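Sts-2 protein (Mus musculus, PDB 3D4I) regulates T-cell receptor signalling, probably counters CBL-mediated receptor down-regulation, and through its 2H-phosphatase domain has an acid-dependent phosphatase activity. Local coordinates at residues S8-R20 with I231-R243. Residues are numbered along the deposited sequence; the frame is centred on the assembly and turned at random. Where two conformers were deposited one is given.
Sequences SRRGILVIRHGER and IPSLGMCFCEENR. Unlike the reference sequence in segment 8-20: I15 (reference Val).
I12 and V14 exchange paired backbone hydrogen bonds with C239 and C237, four bonds whose N-H...O angles of 161° or more mark regular antiparallel pairing. E241 N to R10 O extends the pattern at one end, and R16 N to G235 O, 2.9 Å, at the other. Beyond R16 the register slips: L234 N bonds weakly to both R16 O and H17 O, where a type II turn from P232 to G235 leads into strand 236-241.

Apolar packing covers the face carrying L13, I15, M236 and F238. With L13 CG anti to the backbone N (chi1 -179°) and chi2 at 61°, L13 CD1 comes within 3.8 Å of F238 CD1; the two side chains cross at about a right angle. The F238 ring meets the neighbouring strand obliquely, F238 CE1 3.9 Å from G11 CA, where the glycine has no side chain. I15 and M236 lie side by side and point the same way, I15 CG1 to M236 CG at 3.8 Å, while I15 CG2 meets L234 CD1 and L234 CD2 packs on G18 CA at 3.4 Å.

In the mixed sheet of this histidine phosphatase domain, strand 11-16 runs between parallel strand 196-201 and antiparallel 236-241, and leads into R16, H17 and G18, which match the superfamily's RHG signature; H17 is probably the histidine that takes the phosphoryl group.

Polar contacts gather at the ends. The bent R16 chain brings CD to 3.2 Å from P232 O; its NH1 bonds to H17 O, tilted from the guanidinium plane, and NE bonds to S203. At the far end R9 CG rests on E241 O, and water joins R10 N to that same carbonyl. E241 OE1 comes within 3.7 Å of R10 CB, the side chains crossing obliquely, and forms a salt bridge with R243 NH2 at 2.6 Å, whereas the R10 guanidinium turns to I187 O.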
ATOM      1  N   SER A   8      23.742 -19.968  14.862  1.00 35.95           N
ATOM      2  CA  SER A   8      23.098 -18.881  14.120  1.00 35.04           C
ATOM      3  C   SER A   8      24.131 -18.160  13.265  1.00 33.78           C
ATOM      4  O   SER A   8      25.321 -18.142  13.601  1.00 33.44           O
ATOM      5  CB  SER A   8      22.383 -17.915  15.076  1.00 35.25           C
ATOM      6  OG  SER A   8      23.242 -17.564  16.142  1.00 35.98           O
ATOM      7  N   ARG A   9      23.680 -17.578  12.150  1.00 32.23           N
ATOM      8  CA  ARG A   9      24.600 -16.954  11.203  1.00 30.63           C
ATOM      9  C   ARG A   9      24.294 -15.480  11.067  1.00 29.11           C
ATOM     10  O   ARG A   9      23.122 -15.082  11.002  1.00 28.71           O
ATOM     11  CB  ARG A   9      24.509 -17.632   9.833  1.00 31.16           C
ATOM     12  CG  ARG A   9      25.163 -19.006   9.797  1.00 33.75           C
ATOM     13  CD  ARG A   9      24.781 -19.795   8.553  1.00 37.98           C
ATOM     14  NE  ARG A   9      25.349 -21.146   8.629  1.00 41.82           N
ATOM     15  CZ  ARG A   9      26.293 -21.630   7.818  1.00 43.09           C
ATOM     16  NH1 ARG A   9      26.775 -20.899   6.821  1.00 42.43           N
ATOM     17  NH2 ARG A   9      26.740 -22.870   7.992  1.00 43.29           N
ATOM     18  N   ARG A  10      25.353 -14.685  11.054  1.00 26.64           N
ATOM     19  CA  ARG A  10      25.266 -13.271  10.753  1.00 25.71           C
ATOM     20  C   ARG A  10      24.619 -13.040   9.379  1.00 23.89           C
ATOM     21  O   ARG A  10      24.979 -13.694   8.393  1.00 22.57           O
ATOM     22  CB  ARG A  10      26.664 -12.661  10.771  1.00 26.14           C
ATOM     23  CG  ARG A  10      26.638 -11.214  11.135  1.00 28.68           C
ATOM     24  CD  ARG A  10      27.989 -10.612  11.138  1.00 32.69           C
ATOM     25  NE  ARG A  10      27.840  -9.173  11.301  1.00 34.28           N
ATOM     26  CZ  ARG A  10      28.833  -8.294  11.234  1.00 34.10           C
ATOM     27  NH1 ARG A  10      30.071  -8.698  10.988  1.00 29.88           N
ATOM     28  NH2 ARG A  10      28.565  -6.996  11.400  1.00 35.04           N
ATOM     29  N   GLY A  11      23.700 -12.079   9.304  1.00 22.71           N
ATOM     30  CA  GLY A  11      23.036 -11.769   8.032  1.00 21.13           C
ATOM     31  C   GLY A  11      23.146 -10.308   7.634  1.00 20.51           C
ATOM     32  O   GLY A  11      23.230  -9.419   8.497  1.00 20.26           O
ATOM     33  N   ILE A  12      23.147 -10.067   6.325  1.00 19.97           N
ATOM     34  CA  ILE A  12      23.099  -8.713   5.760  1.00 18.82           C
ATOM     35  C   ILE A  12      21.931  -8.711   4.766  1.00 18.89           C
ATOM     36  O   ILE A  12      21.919  -9.501   3.825  1.00 18.85           O
ATOM     37  CB  ILE A  12      24.407  -8.337   5.045  1.00 20.33           C
ATOM     38  CG1 ILE A  12      25.494  -7.954   6.066  1.00 19.30           C
ATOM     39  CG2 ILE A  12      24.188  -7.173   4.020  1.00 18.87           C
ATOM     40  CD1 ILE A  12      25.399  -6.517   6.517  1.00 23.42           C
ATOM     41  N   LEU A  13      20.942  -7.854   5.019  1.00 17.36           N
ATOM     42  CA  LEU A  13      19.709  -7.836   4.235  1.00 16.00           C
ATOM     43  C   LEU A  13      19.610  -6.463   3.603  1.00 15.71           C
ATOM     44  O   LEU A  13      19.390  -5.457   4.288  1.00 14.99           O
ATOM     45  CB  LEU A  13      18.481  -8.133   5.113  1.00 16.59           C
ATOM     46  CG  LEU A  13      17.118  -8.165   4.395  1.00 14.52           C
ATOM     47  CD1 LEU A  13      17.067  -9.246   3.309  1.00 17.19           C
ATOM     48  CD2 LEU A  13      16.016  -8.393   5.453  1.00 16.07           C
ATOM     49  N   VAL A  14      19.823  -6.435   2.294  1.00 14.73           N
ATOM     50  CA  VAL A  14      19.856  -5.189   1.557  1.00 15.43           C
ATOM     51  C   VAL A  14      18.460  -5.021   1.008  1.00 15.66           C
ATOM     52  O   VAL A  14      17.916  -5.955   0.413  1.00 15.33           O
ATOM     53  CB  VAL A  14      20.868  -5.214   0.405  1.00 15.85           C
ATOM     54  CG1 VAL A  14      20.892  -3.845  -0.296  1.00 15.40           C
ATOM     55  CG2 VAL A  14      22.285  -5.550   0.941  1.00 17.03           C
ATOM     56  N   ILE A  15      17.902  -3.839   1.252  1.00 15.61           N
ATOM     57  CA  ILE A  15      16.495  -3.540   1.023  1.00 15.01           C
ATOM     58  C   ILE A  15      16.373  -2.228   0.241  1.00 15.53           C
ATOM     59  O   ILE A  15      16.894  -1.179   0.678  1.00 16.16           O
ATOM     60  CB  ILE A  15      15.740  -3.400   2.384  1.00 15.08           C
ATOM     61  CG1 ILE A  15      15.870  -4.701   3.208  1.00 14.52           C
ATOM     62  CG2 ILE A  15      14.216  -3.141   2.161  1.00 14.45           C
ATOM     63  CD1 ILE A  15      15.360  -4.599   4.621  1.00 15.66           C
ATOM     64  N   ARG A  16      15.635  -2.273  -0.871  1.00 15.63           N
ATOM     65  CA  ARG A  16      15.349  -1.070  -1.637  1.00 15.84           C
ATOM     66  C   ARG A  16      14.247  -0.240  -0.971  1.00 15.13           C
ATOM     67  O   ARG A  16      13.289  -0.779  -0.394  1.00 14.98           O
ATOM     68  CB  ARG A  16      14.979  -1.392  -3.094  1.00 16.17           C
ATOM     69  CG  ARG A  16      15.032  -0.149  -4.018  1.00 20.18           C
ATOM     70  CD  ARG A  16      13.861  -0.270  -5.025  1.00 27.83           C
ATOM     71  NE  ARG A  16      13.830   0.739  -6.085  1.00 24.94           N
ATOM     72  CZ  ARG A  16      12.859   1.631  -6.233  1.00 29.71           C
ATOM     73  NH1 ARG A  16      11.811   1.695  -5.364  1.00 23.59           N
ATOM     74  NH2 ARG A  16      12.945   2.476  -7.264  1.00 32.25           N
ATOM     75  N   HIS A  17      14.393   1.073  -1.035  1.00 14.62           N
ATOM     76  CA  HIS A  17      13.405   1.967  -0.468  1.00 14.26           C
ATOM     77  C   HIS A  17      12.027   1.730  -1.114  1.00 14.40           C
ATOM     78  O   HIS A  17      11.924   1.184  -2.215  1.00 14.36           O
ATOM     79  CB  HIS A  17      13.854   3.437  -0.668  1.00 14.22           C
ATOM     80  CG  HIS A  17      14.076   3.812  -2.108  1.00 15.67           C
ATOM     81  ND1 HIS A  17      13.043   4.041  -2.992  1.00 14.37           N
ATOM     82  CD2 HIS A  17      15.222   4.005  -2.808  1.00 14.40           C
ATOM     83  CE1 HIS A  17      13.545   4.359  -4.176  1.00 15.06           C
ATOM     84  NE2 HIS A  17      14.866   4.343  -4.090  1.00 14.88           N
ATOM     85  N   GLY A  18      10.982   2.174  -0.438  1.00 13.27           N
ATOM     86  CA  GLY A  18       9.621   2.144  -0.984  1.00 14.28           C
ATOM     87  C   GLY A  18       9.374   3.127  -2.107  1.00 14.45           C
ATOM     88  O   GLY A  18      10.261   3.917  -2.503  1.00 14.61           O
ATOM     89  N   GLU A  19       8.158   3.072  -2.633  1.00 15.14           N
ATOM     90  CA  GLU A  19       7.789   3.913  -3.771  1.00 15.17           C
ATOM     91  C   GLU A  19       8.042   5.394  -3.429  1.00 16.15           C
ATOM     92  O   GLU A  19       7.651   5.872  -2.364  1.00 14.36           O
ATOM     93  CB  GLU A  19       6.317   3.688  -4.118  1.00 14.94           C
ATOM     94  CG  GLU A  19       5.871   4.477  -5.358  1.00 15.28           C
ATOM     95  CD  GLU A  19       4.375   4.350  -5.569  1.00 16.89           C
ATOM     96  OE1 GLU A  19       3.642   5.022  -4.830  1.00 14.70           O
ATOM     97  OE2 GLU A  19       3.948   3.642  -6.505  1.00 13.70           O
ATOM     98  N   ARG A  20       8.718   6.095  -4.335  1.00 16.56           N
ATOM     99  CA  ARG A  20       8.969   7.524  -4.178  1.00 17.25           C
ATOM    100  C   ARG A  20       7.911   8.363  -4.918  1.00 16.99           C
ATOM    101  O   ARG A  20       7.400   7.960  -5.977  1.00 16.20           O
ATOM    102  CB  ARG A  20      10.412   7.872  -4.602  1.00 18.48           C
ATOM    103  CG  ARG A  20      10.840   7.330  -5.926  1.00 21.39           C
ATOM    104  CD  ARG A  20      12.351   7.425  -6.162  1.00 18.98           C
ATOM    105  NE  ARG A  20      12.766   8.787  -6.447  1.00 23.46           N
ATOM    106  CZ  ARG A  20      13.986   9.124  -6.864  1.00 26.15           C
ATOM    107  NH1 ARG A  20      14.917   8.172  -7.070  1.00 24.22           N
ATOM    108  NH2 ARG A  20      14.265  10.407  -7.101  1.00 25.31           N
ATOM    109  N   ILE A 231      14.672  -4.052 -10.009  1.00 27.96           N
ATOM    110  CA  ILE A 231      14.387  -4.275  -8.603  1.00 25.21           C
ATOM    111  C   ILE A 231      13.153  -3.452  -8.141  1.00 24.19           C
ATOM    112  O   ILE A 231      13.114  -2.263  -8.330  1.00 24.21           O
ATOM    113  CB  ILE A 231      15.663  -3.940  -7.779  1.00 25.20           C
ATOM    114  CG1 ILE A 231      16.849  -4.750  -8.332  1.00 22.70           C
ATOM    115  CG2 ILE A 231      15.442  -4.197  -6.294  1.00 24.38           C
ATOM    116  CD1 ILE A 231      18.159  -4.461  -7.654  1.00 25.66           C
ATOM    117  N   PRO A 232      12.143  -4.106  -7.542  1.00 23.00           N
ATOM    118  CA  PRO A 232      10.921  -3.412  -7.088  1.00 21.78           C
ATOM    119  C   PRO A 232      11.096  -2.720  -5.755  1.00 19.34           C
ATOM    120  O   PRO A 232      12.075  -2.942  -5.075  1.00 17.76           O
ATOM    121  CB  PRO A 232       9.916  -4.553  -6.917  1.00 20.79           C
ATOM    122  CG  PRO A 232      10.741  -5.727  -6.558  1.00 23.06           C
ATOM    123  CD  PRO A 232      12.082  -5.550  -7.256  1.00 23.48           C
ATOM    124  N   SER A 233      10.115  -1.908  -5.373  1.00 18.66           N
ATOM    125  CA  SER A 233      10.125  -1.290  -4.054  1.00 18.25           C
ATOM    126  C   SER A 233      10.159  -2.366  -2.986  1.00 17.53           C
ATOM    127  O   SER A 233       9.506  -3.404  -3.118  1.00 17.11           O
ATOM    128  CB  SER A 233       8.887  -0.405  -3.883  1.00 18.59           C
ATOM    129  OG  SER A 233       8.998   0.701  -4.758  1.00 18.06           O
ATOM    130  N   LEU A 234      10.941  -2.119  -1.937  1.00 17.05           N
ATOM    131  CA  LEU A 234      11.213  -3.093  -0.885  1.00 16.89           C
ATOM    132  C   LEU A 234      11.836  -4.413  -1.395  1.00 17.15           C
ATOM    133  O   LEU A 234      11.814  -5.407  -0.692  1.00 16.32           O
ATOM    134  CB  LEU A 234       9.943  -3.354  -0.022  1.00 17.16           C
ATOM    135  CG  LEU A 234       9.689  -2.339   1.109  1.00 16.26           C
ATOM    136  CD1 LEU A 234      10.787  -2.439   2.155  1.00 16.08           C
ATOM    137  CD2 LEU A 234       9.652  -0.934   0.574  1.00 16.91           C
ATOM    138  N   GLY A 235      12.391  -4.415  -2.618  1.00 17.67           N
ATOM    139  CA  GLY A 235      13.082  -5.609  -3.133  1.00 17.72           C
ATOM    140  C   GLY A 235      14.263  -5.914  -2.218  1.00 18.36           C
ATOM    141  O   GLY A 235      14.861  -4.992  -1.681  1.00 18.24           O
ATOM    142  N   MET A 236      14.577  -7.200  -2.004  1.00 18.27           N
ATOM    143  CA  MET A 236      15.646  -7.571  -1.067  1.00 19.28           C
ATOM    144  C   MET A 236      16.660  -8.583  -1.615  1.00 20.18           C
ATOM    145  O   MET A 236      16.298  -9.438  -2.422  1.00 19.40           O
ATOM    146  CB  MET A 236      15.025  -8.145   0.211  1.00 18.74           C
ATOM    147  CG  MET A 236      14.100  -7.204   0.933  1.00 17.11           C
ATOM    148  SD  MET A 236      13.369  -8.018   2.353  1.00 22.95           S
ATOM    149  CE  MET A 236      12.363  -6.694   3.027  0.50 17.26           C
ATOM    150  N   CYS A 237      17.911  -8.463  -1.150  1.00 21.72           N
ATOM    151  CA  CYS A 237      19.009  -9.416  -1.408  1.00 21.42           C
ATOM    152  C   CYS A 237      19.551  -9.759  -0.028  1.00 20.06           C
ATOM    153  O   CYS A 237      19.865  -8.850   0.729  1.00 20.43           O
ATOM    154  CB  CYS A 237      20.146  -8.726  -2.193  1.00 20.05           C
ATOM    155  SG  CYS A 237      21.473  -9.832  -2.667  1.00 28.97           S
ATOM    156  N   PHE A 238      19.702 -11.044   0.284  1.00 20.03           N
ATOM    157  CA  PHE A 238      20.125 -11.490   1.621  1.00 19.88           C
ATOM    158  C   PHE A 238      21.431 -12.304   1.539  1.00 20.77           C
ATOM    159  O   PHE A 238      21.524 -13.263   0.744  1.00 21.25           O
ATOM    160  CB  PHE A 238      19.003 -12.336   2.241  1.00 19.01           C
ATOM    161  CG  PHE A 238      19.204 -12.679   3.693  1.00 19.65           C
ATOM    162  CD1 PHE A 238      19.603 -11.713   4.611  1.00 20.57           C
ATOM    163  CD2 PHE A 238      18.940 -13.969   4.151  1.00 20.20           C
ATOM    164  CE1 PHE A 238      19.781 -12.019   5.964  1.00 21.93           C
ATOM    165  CE2 PHE A 238      19.095 -14.297   5.506  1.00 21.95           C
ATOM    166  CZ  PHE A 238      19.520 -13.314   6.417  1.00 23.00           C
ATOM    167  N   CYS A 239      22.426 -11.930   2.342  1.00 21.03           N
ATOM    168  CA  CYS A 239      23.674 -12.735   2.440  1.00 22.11           C
ATOM    169  C   CYS A 239      23.880 -13.199   3.858  1.00 21.75           C
ATOM    170  O   CYS A 239      23.629 -12.425   4.779  1.00 20.26           O
ATOM    171  CB  CYS A 239      24.879 -11.922   2.008  1.00 22.55           C
ATOM    172  SG  CYS A 239      24.767 -11.375   0.310  1.00 27.07           S
ATOM    173  N   GLU A 240      24.318 -14.457   4.042  1.00 21.65           N
ATOM    174  CA  GLU A 240      24.689 -14.952   5.371  1.00 22.24           C
ATOM    175  C   GLU A 240      26.153 -15.374   5.437  1.00 22.26           C
ATOM    176  O   GLU A 240      26.688 -15.901   4.468  1.00 20.63           O
ATOM    177  CB  GLU A 240      23.831 -16.141   5.773  1.00 23.37           C
ATOM    178  CG  GLU A 240      22.406 -15.786   6.125  1.00 24.80           C
ATOM    179  CD  GLU A 240      21.651 -16.968   6.664  1.00 27.76           C
ATOM    180  OE1 GLU A 240      21.915 -18.090   6.201  1.00 28.33           O
ATOM    181  OE2 GLU A 240      20.791 -16.778   7.550  1.00 30.61           O
ATOM    182  N   GLU A 241      26.757 -15.143   6.597  1.00 22.80           N
ATOM    183  CA  GLU A 241      28.163 -15.469   6.844  1.00 23.89           C
ATOM    184  C   GLU A 241      28.322 -16.823   7.530  1.00 24.52           C
ATOM    185  O   GLU A 241      27.678 -17.096   8.546  1.00 24.04           O
ATOM    186  CB  GLU A 241      28.803 -14.381   7.710  1.00 23.40           C
ATOM    187  CG  GLU A 241      30.332 -14.497   7.875  1.00 24.89           C
ATOM    188  CD  GLU A 241      30.829 -13.685   9.049  1.00 27.52           C
ATOM    189  OE1 GLU A 241      30.190 -13.754  10.118  1.00 28.32           O
ATOM    190  OE2 GLU A 241      31.855 -12.984   8.912  1.00 29.96           O
ATOM    191  N   ASN A 242      29.174 -17.675   6.953  1.00 25.96           N
ATOM    192  CA  ASN A 242      29.684 -18.853   7.668  1.00 28.12           C
ATOM    193  C   ASN A 242      30.793 -18.391   8.627  1.00 28.88           C
ATOM    194  O   ASN A 242      31.828 -17.900   8.180  1.00 28.53           O
ATOM    195  CB  ASN A 242      30.220 -19.883   6.651  1.00 28.30           C
ATOM    196  CG  ASN A 242      30.710 -21.173   7.303  1.00 30.77           C
ATOM    197  OD1 ASN A 242      31.282 -21.162   8.396  1.00 34.08           O
ATOM    198  ND2 ASN A 242      30.506 -22.293   6.620  1.00 32.69           N
ATOM    199  N   ARG A 243      30.564 -18.538   9.931  1.00 30.89           N
ATOM    200  CA  ARG A 243      31.510 -18.066  10.964  1.00 33.04           C
ATOM    201  C   ARG A 243      32.822 -18.867  10.998  1.00 33.61           C
ATOM    202  O   ARG A 243      33.860 -18.354  11.460  1.00 33.70           O
ATOM    203  CB  ARG A 243      30.832 -18.026  12.343  1.00 33.99           C
ATOM    204  CG  ARG A 243      31.748 -17.946  13.599  1.00 37.06           C
ATOM    205  CD  ARG A 243      32.382 -16.560  13.877  1.00 41.50           C
ATOM    206  NE  ARG A 243      31.463 -15.441  13.659  1.00 45.84           N
ATOM    207  CZ  ARG A 243      31.616 -14.498  12.729  1.00 47.75           C
ATOM    208  NH1 ARG A 243      32.678 -14.499  11.921  1.00 49.44           N
ATOM    209  NH2 ARG A 243      30.711 -13.531  12.623  1.00 48.65           N
TER
HETATM  210  O   HOH W   1      26.540 -18.932   4.792  1.00 35.78           O
HETATM  211  O   HOH W   2      28.020 -16.082  11.070  1.00 33.41           O